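Local structure of xanthomonas outer protein D (Xanthomonas euvesicatoria, 2OIX) at residues R19-E24 with V146-V151; H28-A33 with R150-T155; H139-I144 with G172-R177. The protein is a type III secreted effector whose Ulp1-like cysteine protease domain, present here as an inactive mutant, removes SUMO from proteins when active. The protein carries 1 engineered substitution. All blocks are in the same frame, centred on the assembly; numbering follows the deposited sequence.

Interaction 1: R19-E24 with V146-V151; sequences RRLRGE and VLAHRV
A methyl of Leu21 meets the imidazole of His149 obliquely. Leu21 CD2 lies 3.8 Å from His149 CE1 and equally far from His149 NE2, touching the outer end of the ring. The inner end is already committed: ND1 is hydrogen-bonded to the carbonyl oxygen of Glu145, one turn back along helix 136-153. His149 CG stands anti to the carbonyl carbon (chi1 -78°), which lays the ring back along that preceding turn and brings ND1 to its acceptor. This bond should restrain the ring's rotation while its CE1–NE2 side packs on the leucine. A second flat group, the guanidinium of Arg150, has Val146 CG1 over one face, offset toward the rim, but that packing stays within the helix.

The other leucine branch turns to Ala148, where Leu21 CD1 and Ala148 CB are 3.9 Å apart. Leu21 thus straddles two consecutive residues with its two methyls. At Ala148 a single methyl lets Leu21 come close; the forked leucine can meet that methyl and the imidazole at once. No hydrogen bond crosses the contact.

Leu21 also begins a type II turn closed by Glu24 N to Leu21 O at 3.1 Å. Gly23 occupies its third position, where the positive phi of 88° is one that glycine adopts readily.

Leu21 lies near the C-terminal end of helix 7-20 and packs against the later part of helix 136-153. Leu30 and Phe32 of strand 30-32 touch it too, and Leu152 adds a further apolar surface. Beside this hydrophobic patch, Arg20 NH2 forms a salt bridge to Glu145 OE1 of helix 136-153, while its NE is held by Asp16 OD2 of its own helix.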
loop_
_atom_site.group_PDB
_atom_site.type_symbol
_atom_site.label_atom_id
_atom_site.label_comp_id
_atom_site.label_asym_id
_atom_site.label_seq_id
_atom_site.Cartn_x
_atom_site.Cartn_y
_atom_site.Cartn_z
ATOM N N ARG A 19 -11.321 -8.763 6.286
ATOM C CA ARG A 19 -12.352 -9.683 6.761
ATOM C C ARG A 19 -12.280 -11.009 6.011
ATOM O O ARG A 19 -12.430 -12.084 6.617
ATOM C CB ARG A 19 -13.738 -9.072 6.594
ATOM C CG ARG A 19 -14.022 -7.941 7.569
ATOM C CD ARG A 19 -15.336 -7.231 7.222
ATOM N NE ARG A 19 -15.239 -5.784 7.472
ATOM C CZ ARG A 19 -15.701 -4.839 6.647
ATOM N NH1 ARG A 19 -16.282 -5.167 5.491
ATOM N NH2 ARG A 19 -15.569 -3.557 6.975
ATOM N N ARG A 20 -12.055 -10.930 4.694
ATOM C CA ARG A 20 -11.942 -12.127 3.883
ATOM C C ARG A 20 -10.743 -12.983 4.296
ATOM O O ARG A 20 -10.846 -14.199 4.310
ATOM C CB ARG A 20 -11.968 -11.810 2.382
ATOM C CG ARG A 20 -13.325 -11.277 1.903
ATOM C CD ARG A 20 -13.361 -11.095 0.396
ATOM N NE ARG A 20 -12.641 -9.905 -0.060
ATOM C CZ ARG A 20 -11.542 -9.901 -0.817
ATOM N NH1 ARG A 20 -10.979 -11.041 -1.235
ATOM N NH2 ARG A 20 -10.988 -8.736 -1.139
ATOM N N LEU A 21 -9.645 -12.342 4.693
ATOM C CA LEU A 21 -8.406 -13.036 5.069
ATOM C C LEU A 21 -8.345 -13.519 6.525
ATOM O O LEU A 21 -7.385 -14.182 6.922
ATOM C CB LEU A 21 -7.182 -12.129 4.797
ATOM C CG LEU A 21 -7.018 -11.559 3.387
ATOM C CD1 LEU A 21 -5.673 -10.868 3.255
ATOM C CD2 LEU A 21 -7.203 -12.645 2.283
ATOM N N ARG A 22 -9.354 -13.180 7.318
ATOM C CA ARG A 22 -9.337 -13.492 8.747
ATOM C C ARG A 22 -9.092 -14.971 9.069
ATOM O O ARG A 22 -9.783 -15.857 8.575
ATOM C CB ARG A 22 -10.626 -13.015 9.412
ATOM C CG ARG A 22 -10.478 -11.652 10.039
ATOM C CD ARG A 22 -11.445 -11.512 11.186
ATOM N NE ARG A 22 -12.758 -11.055 10.748
ATOM C CZ ARG A 22 -13.888 -11.207 11.439
ATOM N NH1 ARG A 22 -13.898 -11.831 12.620
ATOM N NH2 ARG A 22 -15.020 -10.737 10.929
ATOM N N GLY A 23 -8.079 -15.225 9.890
ATOM C CA GLY A 23 -7.800 -16.586 10.339
ATOM C C GLY A 23 -6.884 -17.388 9.433
ATOM O O GLY A 23 -6.445 -18.472 9.814
ATOM N N GLU A 24 -6.596 -16.869 8.233
ATOM C CA GLU A 24 -5.690 -17.550 7.307
ATOM C C GLU A 24 -4.260 -17.557 7.852
ATOM O O GLU A 24 -3.867 -16.628 8.568
ATOM C CB GLU A 24 -5.714 -16.906 5.917
ATOM C CG GLU A 24 -7.071 -16.914 5.224
ATOM C CD GLU A 24 -7.384 -18.228 4.529
ATOM O OE1 GLU A 24 -6.802 -19.277 4.897
ATOM O OE2 GLU A 24 -8.230 -18.208 3.606
ATOM N N VAL A 146 -3.226 -9.168 -4.468
ATOM C CA VAL A 146 -2.233 -10.096 -5.005
ATOM C C VAL A 146 -1.115 -10.333 -4.014
ATOM O O VAL A 146 -0.793 -11.475 -3.725
ATOM C CB VAL A 146 -1.645 -9.547 -6.317
ATOM C CG1 VAL A 146 -0.512 -10.407 -6.816
ATOM C CG2 VAL A 146 -2.759 -9.521 -7.422
ATOM N N LEU A 147 -0.519 -9.251 -3.521
ATOM C CA LEU A 147 0.602 -9.395 -2.593
ATOM C C LEU A 147 0.172 -10.011 -1.221
ATOM O O LEU A 147 0.891 -10.876 -0.672
ATOM C CB LEU A 147 1.304 -8.049 -2.427
ATOM C CG LEU A 147 2.111 -7.446 -3.592
ATOM C CD1 LEU A 147 2.828 -6.116 -3.016
ATOM C CD2 LEU A 147 3.215 -8.422 -4.051
ATOM N N ALA A 148 -0.978 -9.586 -0.693
ATOM C CA ALA A 148 -1.581 -10.222 0.501
ATOM C C ALA A 148 -1.724 -11.731 0.348
ATOM O O ALA A 148 -1.349 -12.485 1.244
ATOM C CB ALA A 148 -2.934 -9.577 0.874
ATOM N N HIS A 149 -2.271 -12.185 -0.777
ATOM C CA HIS A 149 -2.376 -13.631 -0.979
ATOM C C HIS A 149 -1.011 -14.357 -1.058
ATOM O O HIS A 149 -0.875 -15.512 -0.603
ATOM C CB HIS A 149 -3.293 -13.940 -2.163
ATOM C CG HIS A 149 -4.752 -13.807 -1.827
ATOM N ND1 HIS A 149 -5.397 -12.590 -1.787
ATOM C CD2 HIS A 149 -5.687 -14.739 -1.508
ATOM C CE1 HIS A 149 -6.662 -12.774 -1.445
ATOM N NE2 HIS A 149 -6.867 -14.069 -1.278
ATOM N N ARG A 150 0.002 -13.680 -1.599
ATOM C CA ARG A 150 1.347 -14.259 -1.624
ATOM C C ARG A 150 1.934 -14.382 -0.212
ATOM O O ARG A 150 2.671 -15.321 0.069
ATOM C CB ARG A 150 2.264 -13.440 -2.542
ATOM C CG ARG A 150 1.778 -13.498 -3.999
ATOM C CD ARG A 150 2.770 -12.829 -4.956
ATOM N NE ARG A 150 2.242 -12.814 -6.328
ATOM C CZ ARG A 150 2.752 -12.108 -7.333
ATOM N NH1 ARG A 150 3.803 -11.388 -7.151
ATOM N NH2 ARG A 150 2.200 -12.121 -8.565
ATOM N N VAL A 151 1.601 -13.457 0.678
ATOM C CA VAL A 151 2.088 -13.572 2.068
ATOM C C VAL A 151 1.393 -14.812 2.676
ATOM O O VAL A 151 2.037 -15.660 3.275
ATOM C CB VAL A 151 1.843 -12.309 2.888
ATOM C CG1 VAL A 151 2.193 -12.558 4.357
ATOM C CG2 VAL A 151 2.673 -11.077 2.288
#

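Interaction 2: H28-A33 with R150-T155; sequences HLLHFA and RVLDGT
Strand 30-32, an outermost strand of the five-stranded mixed sheet in this Ulp1-type catalytic domain, packs through Leu30, with Leu29 just before it, on Val151 and Leu152 in the last turn of helix 136-153. The contact is wholly apolar. Leu30 divides its methyls between two partners: CD2 approaches Val151 CG1 at 3.8 Å, while CD1 meets Leu152 CD1 at 3.9 Å.

The two pairings differ in direction. The Leu30 and Val151 side chains run antiparallel alongside each other, and Leu30 CD2 nestles into the valine fork, 3.9 Å from Val151 CG2. Leu152, by contrast, lies roughly perpendicular to Leu30. Val151 CG1, set anti to its own N by a chi1 of 172°, also receives Leu29 CD1 at 4.1 Å, so one compact branched residue serves two leucines. Val151 rests on Ile64 of the adjoining strand as well, which carries the packing from the sheet edge inward.

Beyond the apolar patch the helix closes with a Schellman motif: Thr155 N bonds to Arg150 O, and Gly154 N to Val151 O. Glycine fits the turning point, where phi is positive at 66°. A side-chain bond follows the same exit: Thr155 OG1 donates to Asp153 OD1 over 2.8 Å, at that oxygen's syn lone pair.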
loop_
_atom_site.group_PDB
_atom_site.type_symbol
_atom_site.label_atom_id
_atom_site.label_comp_id
_atom_site.label_asym_id
_atom_site.label_seq_id
_atom_site.Cartn_x
_atom_site.Cartn_y
_atom_site.Cartn_z
ATOM N N HIS A 28 -2.098 -12.319 10.227
ATOM C CA HIS A 28 -1.681 -11.420 11.307
ATOM C C HIS A 28 -0.383 -10.672 11.008
ATOM O O HIS A 28 -0.015 -9.763 11.773
ATOM C CB HIS A 28 -1.563 -12.164 12.626
ATOM C CG HIS A 28 -0.524 -13.231 12.613
ATOM N ND1 HIS A 28 -0.713 -14.433 11.972
ATOM C CD2 HIS A 28 0.722 -13.270 13.135
ATOM C CE1 HIS A 28 0.372 -15.173 12.111
ATOM N NE2 HIS A 28 1.248 -14.494 12.824
ATOM N N LEU A 29 0.332 -11.071 9.959
ATOM C CA LEU A 29 1.552 -10.324 9.541
ATOM C C LEU A 29 1.200 -9.049 8.767
ATOM O O LEU A 29 2.052 -8.190 8.577
ATOM C CB LEU A 29 2.499 -11.162 8.677
ATOM C CG LEU A 29 2.976 -12.555 9.098
ATOM C CD1 LEU A 29 3.952 -13.093 8.046
ATOM C CD2 LEU A 29 3.615 -12.459 10.444
ATOM N N LEU A 30 -0.041 -8.944 8.303
ATOM C CA LEU A 30 -0.435 -7.871 7.353
ATOM C C LEU A 30 -1.093 -6.697 8.045
ATOM O O LEU A 30 -1.914 -6.896 8.961
ATOM C CB LEU A 30 -1.443 -8.405 6.329
ATOM C CG LEU A 30 -1.063 -9.664 5.546
ATOM C CD1 LEU A 30 -2.226 -10.179 4.709
ATOM C CD2 LEU A 30 0.112 -9.396 4.661
ATOM N N HIS A 31 -0.751 -5.482 7.603
ATOM C CA HIS A 31 -1.494 -4.269 8.016
ATOM C C HIS A 31 -1.837 -3.411 6.780
ATOM O O HIS A 31 -0.927 -2.985 6.061
ATOM C CB HIS A 31 -0.696 -3.438 9.008
ATOM C CG HIS A 31 -1.418 -2.208 9.467
ATOM N ND1 HIS A 31 -2.432 -2.252 10.399
ATOM C CD2 HIS A 31 -1.294 -0.907 9.101
ATOM C CE1 HIS A 31 -2.896 -1.030 10.598
ATOM N NE2 HIS A 31 -2.231 -0.196 9.814
ATOM N N PHE A 32 -3.135 -3.218 6.515
ATOM C CA PHE A 32 -3.573 -2.359 5.422
ATOM C C PHE A 32 -3.765 -0.964 5.963
ATOM O O PHE A 32 -4.698 -0.676 6.754
ATOM C CB PHE A 32 -4.861 -2.910 4.769
ATOM C CG PHE A 32 -4.733 -4.339 4.342
ATOM C CD1 PHE A 32 -3.617 -4.766 3.614
ATOM C CD2 PHE A 32 -5.715 -5.271 4.676
ATOM C CE1 PHE A 32 -3.486 -6.091 3.217
ATOM C CE2 PHE A 32 -5.581 -6.619 4.281
ATOM C CZ PHE A 32 -4.458 -7.022 3.546
ATOM N N ALA A 33 -2.834 -0.092 5.628
ATOM C CA ALA A 33 -2.969 1.250 6.178
ATOM C C ALA A 33 -4.096 2.061 5.541
ATOM O O ALA A 33 -4.498 1.877 4.355
ATOM C CB ALA A 33 -1.647 2.026 6.163
ATOM N N ARG A 150 0.002 -13.680 -1.599
ATOM C CA ARG A 150 1.347 -14.259 -1.624
ATOM C C ARG A 150 1.934 -14.382 -0.212
ATOM O O ARG A 150 2.671 -15.321 0.069
ATOM C CB ARG A 150 2.264 -13.440 -2.542
ATOM C CG ARG A 150 1.778 -13.498 -3.999
ATOM C CD ARG A 150 2.770 -12.829 -4.956
ATOM N NE ARG A 150 2.242 -12.814 -6.328
ATOM C CZ ARG A 150 2.752 -12.108 -7.333
ATOM N NH1 ARG A 150 3.803 -11.388 -7.151
ATOM N NH2 ARG A 150 2.200 -12.121 -8.565
ATOM N N VAL A 151 1.601 -13.457 0.678
ATOM C CA VAL A 151 2.088 -13.572 2.068
ATOM C C VAL A 151 1.393 -14.812 2.676
ATOM O O VAL A 151 2.037 -15.660 3.275
ATOM C CB VAL A 151 1.843 -12.309 2.888
ATOM C CG1 VAL A 151 2.193 -12.558 4.357
ATOM C CG2 VAL A 151 2.673 -11.077 2.288
ATOM N N LEU A 152 0.084 -14.940 2.458
ATOM C CA LEU A 152 -0.685 -16.044 3.022
ATOM C C LEU A 152 -0.175 -17.390 2.556
ATOM O O LEU A 152 -0.116 -18.347 3.340
ATOM C CB LEU A 152 -2.150 -15.920 2.603
ATOM C CG LEU A 152 -3.163 -15.242 3.538
ATOM C CD1 LEU A 152 -2.626 -14.071 4.378
ATOM C CD2 LEU A 152 -4.393 -14.828 2.745
ATOM N N ASP A 153 0.162 -17.479 1.267
ATOM C CA ASP A 153 0.482 -18.786 0.721
ATOM C C ASP A 153 1.973 -19.054 0.740
ATOM O O ASP A 153 2.428 -20.111 0.288
ATOM C CB ASP A 153 -0.174 -18.999 -0.650
ATOM C CG ASP A 153 0.556 -18.311 -1.792
ATOM O OD1 ASP A 153 1.585 -17.646 -1.568
ATOM O OD2 ASP A 153 0.071 -18.425 -2.951
ATOM N N GLY A 154 2.707 -18.097 1.307
ATOM C CA GLY A 154 4.156 -18.160 1.494
ATOM C C GLY A 154 4.991 -18.157 0.208
ATOM O O GLY A 154 6.029 -18.842 0.153
ATOM N N THR A 155 4.536 -17.453 -0.835
ATOM C CA THR A 155 5.334 -17.281 -2.053
ATOM C C THR A 155 5.917 -15.847 -2.171
ATOM O O THR A 155 6.785 -15.577 -3.015
ATOM C CB THR A 155 4.534 -17.670 -3.278
ATOM O OG1 THR A 155 3.446 -16.749 -3.402
ATOM C CG2 THR A 155 4.012 -19.134 -3.104
#

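Interaction 3: H139-I144 with G172-R177; sequences HVLTGI and GLIRDR
Two helices of the Ulp1-family catalytic domain meet where Leu141 packs on Ile174: helix 136-153, whose first residues in this family bear the catalytic cysteine (replaced by alanine in this mutant), and helix 171-179, near the C-terminus.

The apolar contact is small and rests mainly on this pair, whose side chains run obliquely to each other. Ile174 CD1 reaches Leu141 CB at 4.1 Å, and Ile174 CG2 meets Leu141 CD1 at the same distance. Ile174 uses both of its branches: with chi1 at -77°, CG1 lies beside the backbone N and carries CD1 toward the root of the leucine, while CG2 faces the leucine's far end. A beta-branched residue therefore suits this buried place. Tyr13 of helix 7-20 touches both residues, making the junction a meeting of three helices.

Polar groups lie at the border of the contact. Arg177 makes no contact with 139-144, but its NH1 bonds to the hydroxyl of Tyr13, the residue that borders the pair. Thr142 OG1 is hydrogen-bonded to the carbonyl oxygen of Asp138, one turn earlier in its own helix. This bond meets the polar need of the hydroxyl beside an apolar neighbour, for it is the oxygen itself that faces the isoleucine methyl, with Thr142 OG1 4.3 Å from Ile174 CD1.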
loop_
_atom_site.group_PDB
_atom_site.type_symbol
_atom_site.label_atom_id
_atom_site.label_comp_id
_atom_site.label_asym_id
_atom_site.label_seq_id
_atom_site.Cartn_x
_atom_site.Cartn_y
_atom_site.Cartn_z
ATOM N N HIS A 139 -5.281 -0.212 -9.597
ATOM C CA HIS A 139 -3.957 -0.836 -9.638
ATOM C C HIS A 139 -3.383 -1.029 -8.208
ATOM O O HIS A 139 -2.828 -2.094 -7.886
ATOM C CB HIS A 139 -3.005 -0.033 -10.532
ATOM C CG HIS A 139 -3.184 -0.285 -11.998
ATOM N ND1 HIS A 139 -4.098 0.405 -12.759
ATOM C CD2 HIS A 139 -2.549 -1.129 -12.850
ATOM C CE1 HIS A 139 -4.034 -0.005 -14.016
ATOM N NE2 HIS A 139 -3.115 -0.949 -14.099
ATOM N N VAL A 140 -3.578 -0.023 -7.362
ATOM C CA VAL A 140 -3.232 -0.122 -5.950
ATOM C C VAL A 140 -4.005 -1.244 -5.236
ATOM O O VAL A 140 -3.353 -2.110 -4.627
ATOM C CB VAL A 140 -3.311 1.222 -5.197
ATOM C CG1 VAL A 140 -3.084 0.981 -3.701
ATOM C CG2 VAL A 140 -2.232 2.169 -5.717
ATOM N N LEU A 141 -5.337 -1.322 -5.435
ATOM C CA LEU A 141 -6.149 -2.302 -4.731
ATOM C C LEU A 141 -5.731 -3.699 -5.147
ATOM O O LEU A 141 -5.546 -4.587 -4.310
ATOM C CB LEU A 141 -7.659 -2.088 -5.007
ATOM C CG LEU A 141 -8.173 -0.853 -4.266
ATOM C CD1 LEU A 141 -9.613 -0.677 -4.275
ATOM C CD2 LEU A 141 -7.701 -0.889 -2.761
ATOM N N THR A 142 -5.657 -3.903 -6.462
ATOM C CA THR A 142 -5.204 -5.154 -7.022
ATOM C C THR A 142 -3.825 -5.569 -6.540
ATOM O O THR A 142 -3.658 -6.739 -6.181
ATOM C CB THR A 142 -5.230 -5.128 -8.571
ATOM O OG1 THR A 142 -6.478 -4.579 -8.999
ATOM C CG2 THR A 142 -5.051 -6.556 -9.115
ATOM N N GLY A 143 -2.870 -4.639 -6.498
ATOM C CA GLY A 143 -1.538 -4.962 -5.993
ATOM C C GLY A 143 -1.568 -5.423 -4.525
ATOM O O GLY A 143 -0.888 -6.420 -4.144
ATOM N N ILE A 144 -2.394 -4.758 -3.714
ATOM C CA ILE A 144 -2.519 -5.126 -2.303
ATOM C C ILE A 144 -3.022 -6.557 -2.149
ATOM O O ILE A 144 -2.426 -7.336 -1.398
ATOM C CB ILE A 144 -3.419 -4.122 -1.531
ATOM C CG1 ILE A 144 -2.690 -2.747 -1.379
ATOM C CG2 ILE A 144 -3.804 -4.727 -0.163
ATOM C CD1 ILE A 144 -3.589 -1.646 -0.835
ATOM N N GLY A 172 -14.827 -3.648 -12.465
ATOM C CA GLY A 172 -15.910 -4.587 -12.167
ATOM C C GLY A 172 -15.896 -5.332 -10.841
ATOM O O GLY A 172 -16.840 -5.216 -10.059
ATOM N N LEU A 173 -14.849 -6.113 -10.580
ATOM C CA LEU A 173 -14.828 -6.941 -9.369
ATOM C C LEU A 173 -14.551 -6.079 -8.133
ATOM O O LEU A 173 -14.964 -6.417 -7.025
ATOM C CB LEU A 173 -13.822 -8.103 -9.482
ATOM C CG LEU A 173 -13.365 -8.786 -8.178
ATOM C CD1 LEU A 173 -14.307 -9.916 -7.757
ATOM C CD2 LEU A 173 -11.918 -9.291 -8.258
ATOM N N ILE A 174 -13.869 -4.964 -8.342
ATOM C CA ILE A 174 -13.709 -3.978 -7.280
ATOM C C ILE A 174 -15.081 -3.410 -6.901
ATOM O O ILE A 174 -15.435 -3.378 -5.728
ATOM C CB ILE A 174 -12.697 -2.862 -7.649
ATOM C CG1 ILE A 174 -11.262 -3.402 -7.516
ATOM C CG2 ILE A 174 -12.828 -1.654 -6.690
ATOM C CD1 ILE A 174 -10.199 -2.542 -8.165
ATOM N N ARG A 175 -15.843 -2.982 -7.897
ATOM C CA ARG A 175 -17.220 -2.536 -7.701
ATOM C C ARG A 175 -18.088 -3.583 -6.999
ATOM O O ARG A 175 -18.866 -3.250 -6.108
ATOM C CB ARG A 175 -17.859 -2.176 -9.045
ATOM C CG ARG A 175 -17.421 -0.836 -9.579
ATOM C CD ARG A 175 -18.245 -0.365 -10.782
ATOM N NE ARG A 175 -17.618 0.846 -11.301
ATOM C CZ ARG A 175 -18.124 1.653 -12.227
ATOM N NH1 ARG A 175 -19.314 1.409 -12.778
ATOM N NH2 ARG A 175 -17.425 2.728 -12.593
ATOM N N ASP A 176 -17.943 -4.841 -7.406
ATOM C CA ASP A 176 -18.684 -5.952 -6.805
ATOM C C ASP A 176 -18.317 -6.139 -5.336
ATOM O O ASP A 176 -19.187 -6.387 -4.506
ATOM C CB ASP A 176 -18.407 -7.252 -7.563
ATOM C CG ASP A 176 -19.407 -7.512 -8.672
ATOM O OD1 ASP A 176 -20.076 -6.562 -9.132
ATOM O OD2 ASP A 176 -19.497 -8.682 -9.091
ATOM N N ARG A 177 -17.027 -6.046 -5.030
ATOM C CA ARG A 177 -16.548 -6.152 -3.650
ATOM C C ARG A 177 -16.949 -4.950 -2.811
ATOM O O ARG A 177 -17.304 -5.107 -1.641
ATOM C CB ARG A 177 -15.036 -6.395 -3.595
ATOM C CG ARG A 177 -14.706 -7.877 -3.481
ATOM C CD ARG A 177 -13.392 -8.194 -4.118
ATOM N NE ARG A 177 -13.140 -9.633 -4.114
ATOM C CZ ARG A 177 -12.016 -10.195 -4.566
ATOM N NH1 ARG A 177 -11.018 -9.438 -5.067
ATOM N NH2 ARG A 177 -11.893 -11.523 -4.523
#

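All three contacts use helix 136-153: interactions 1 and 2 its C-terminal end, interaction 3 an earlier part. Interactions 1 and 2 adjoin, with centres about 6 Å apart, and Leu21 CD1 lies 3.8 Å from Leu30 CD1, joining them in one hydrophobic cluster. The centre of interaction 3 is about 14 Å from that of interaction 1. Interactions 1 and 3 are buried, whereas interaction 2 is only partly so, at the edge of the sheet. Each contact is apolar across its segments, but interaction 1 adds an imidazole and interaction 3 a threonine hydroxyl beside an isoleucine methyl. Phe32 CE1 touches Ile144 CG2 at 3.7 Å, linking 28-33 with 139-144.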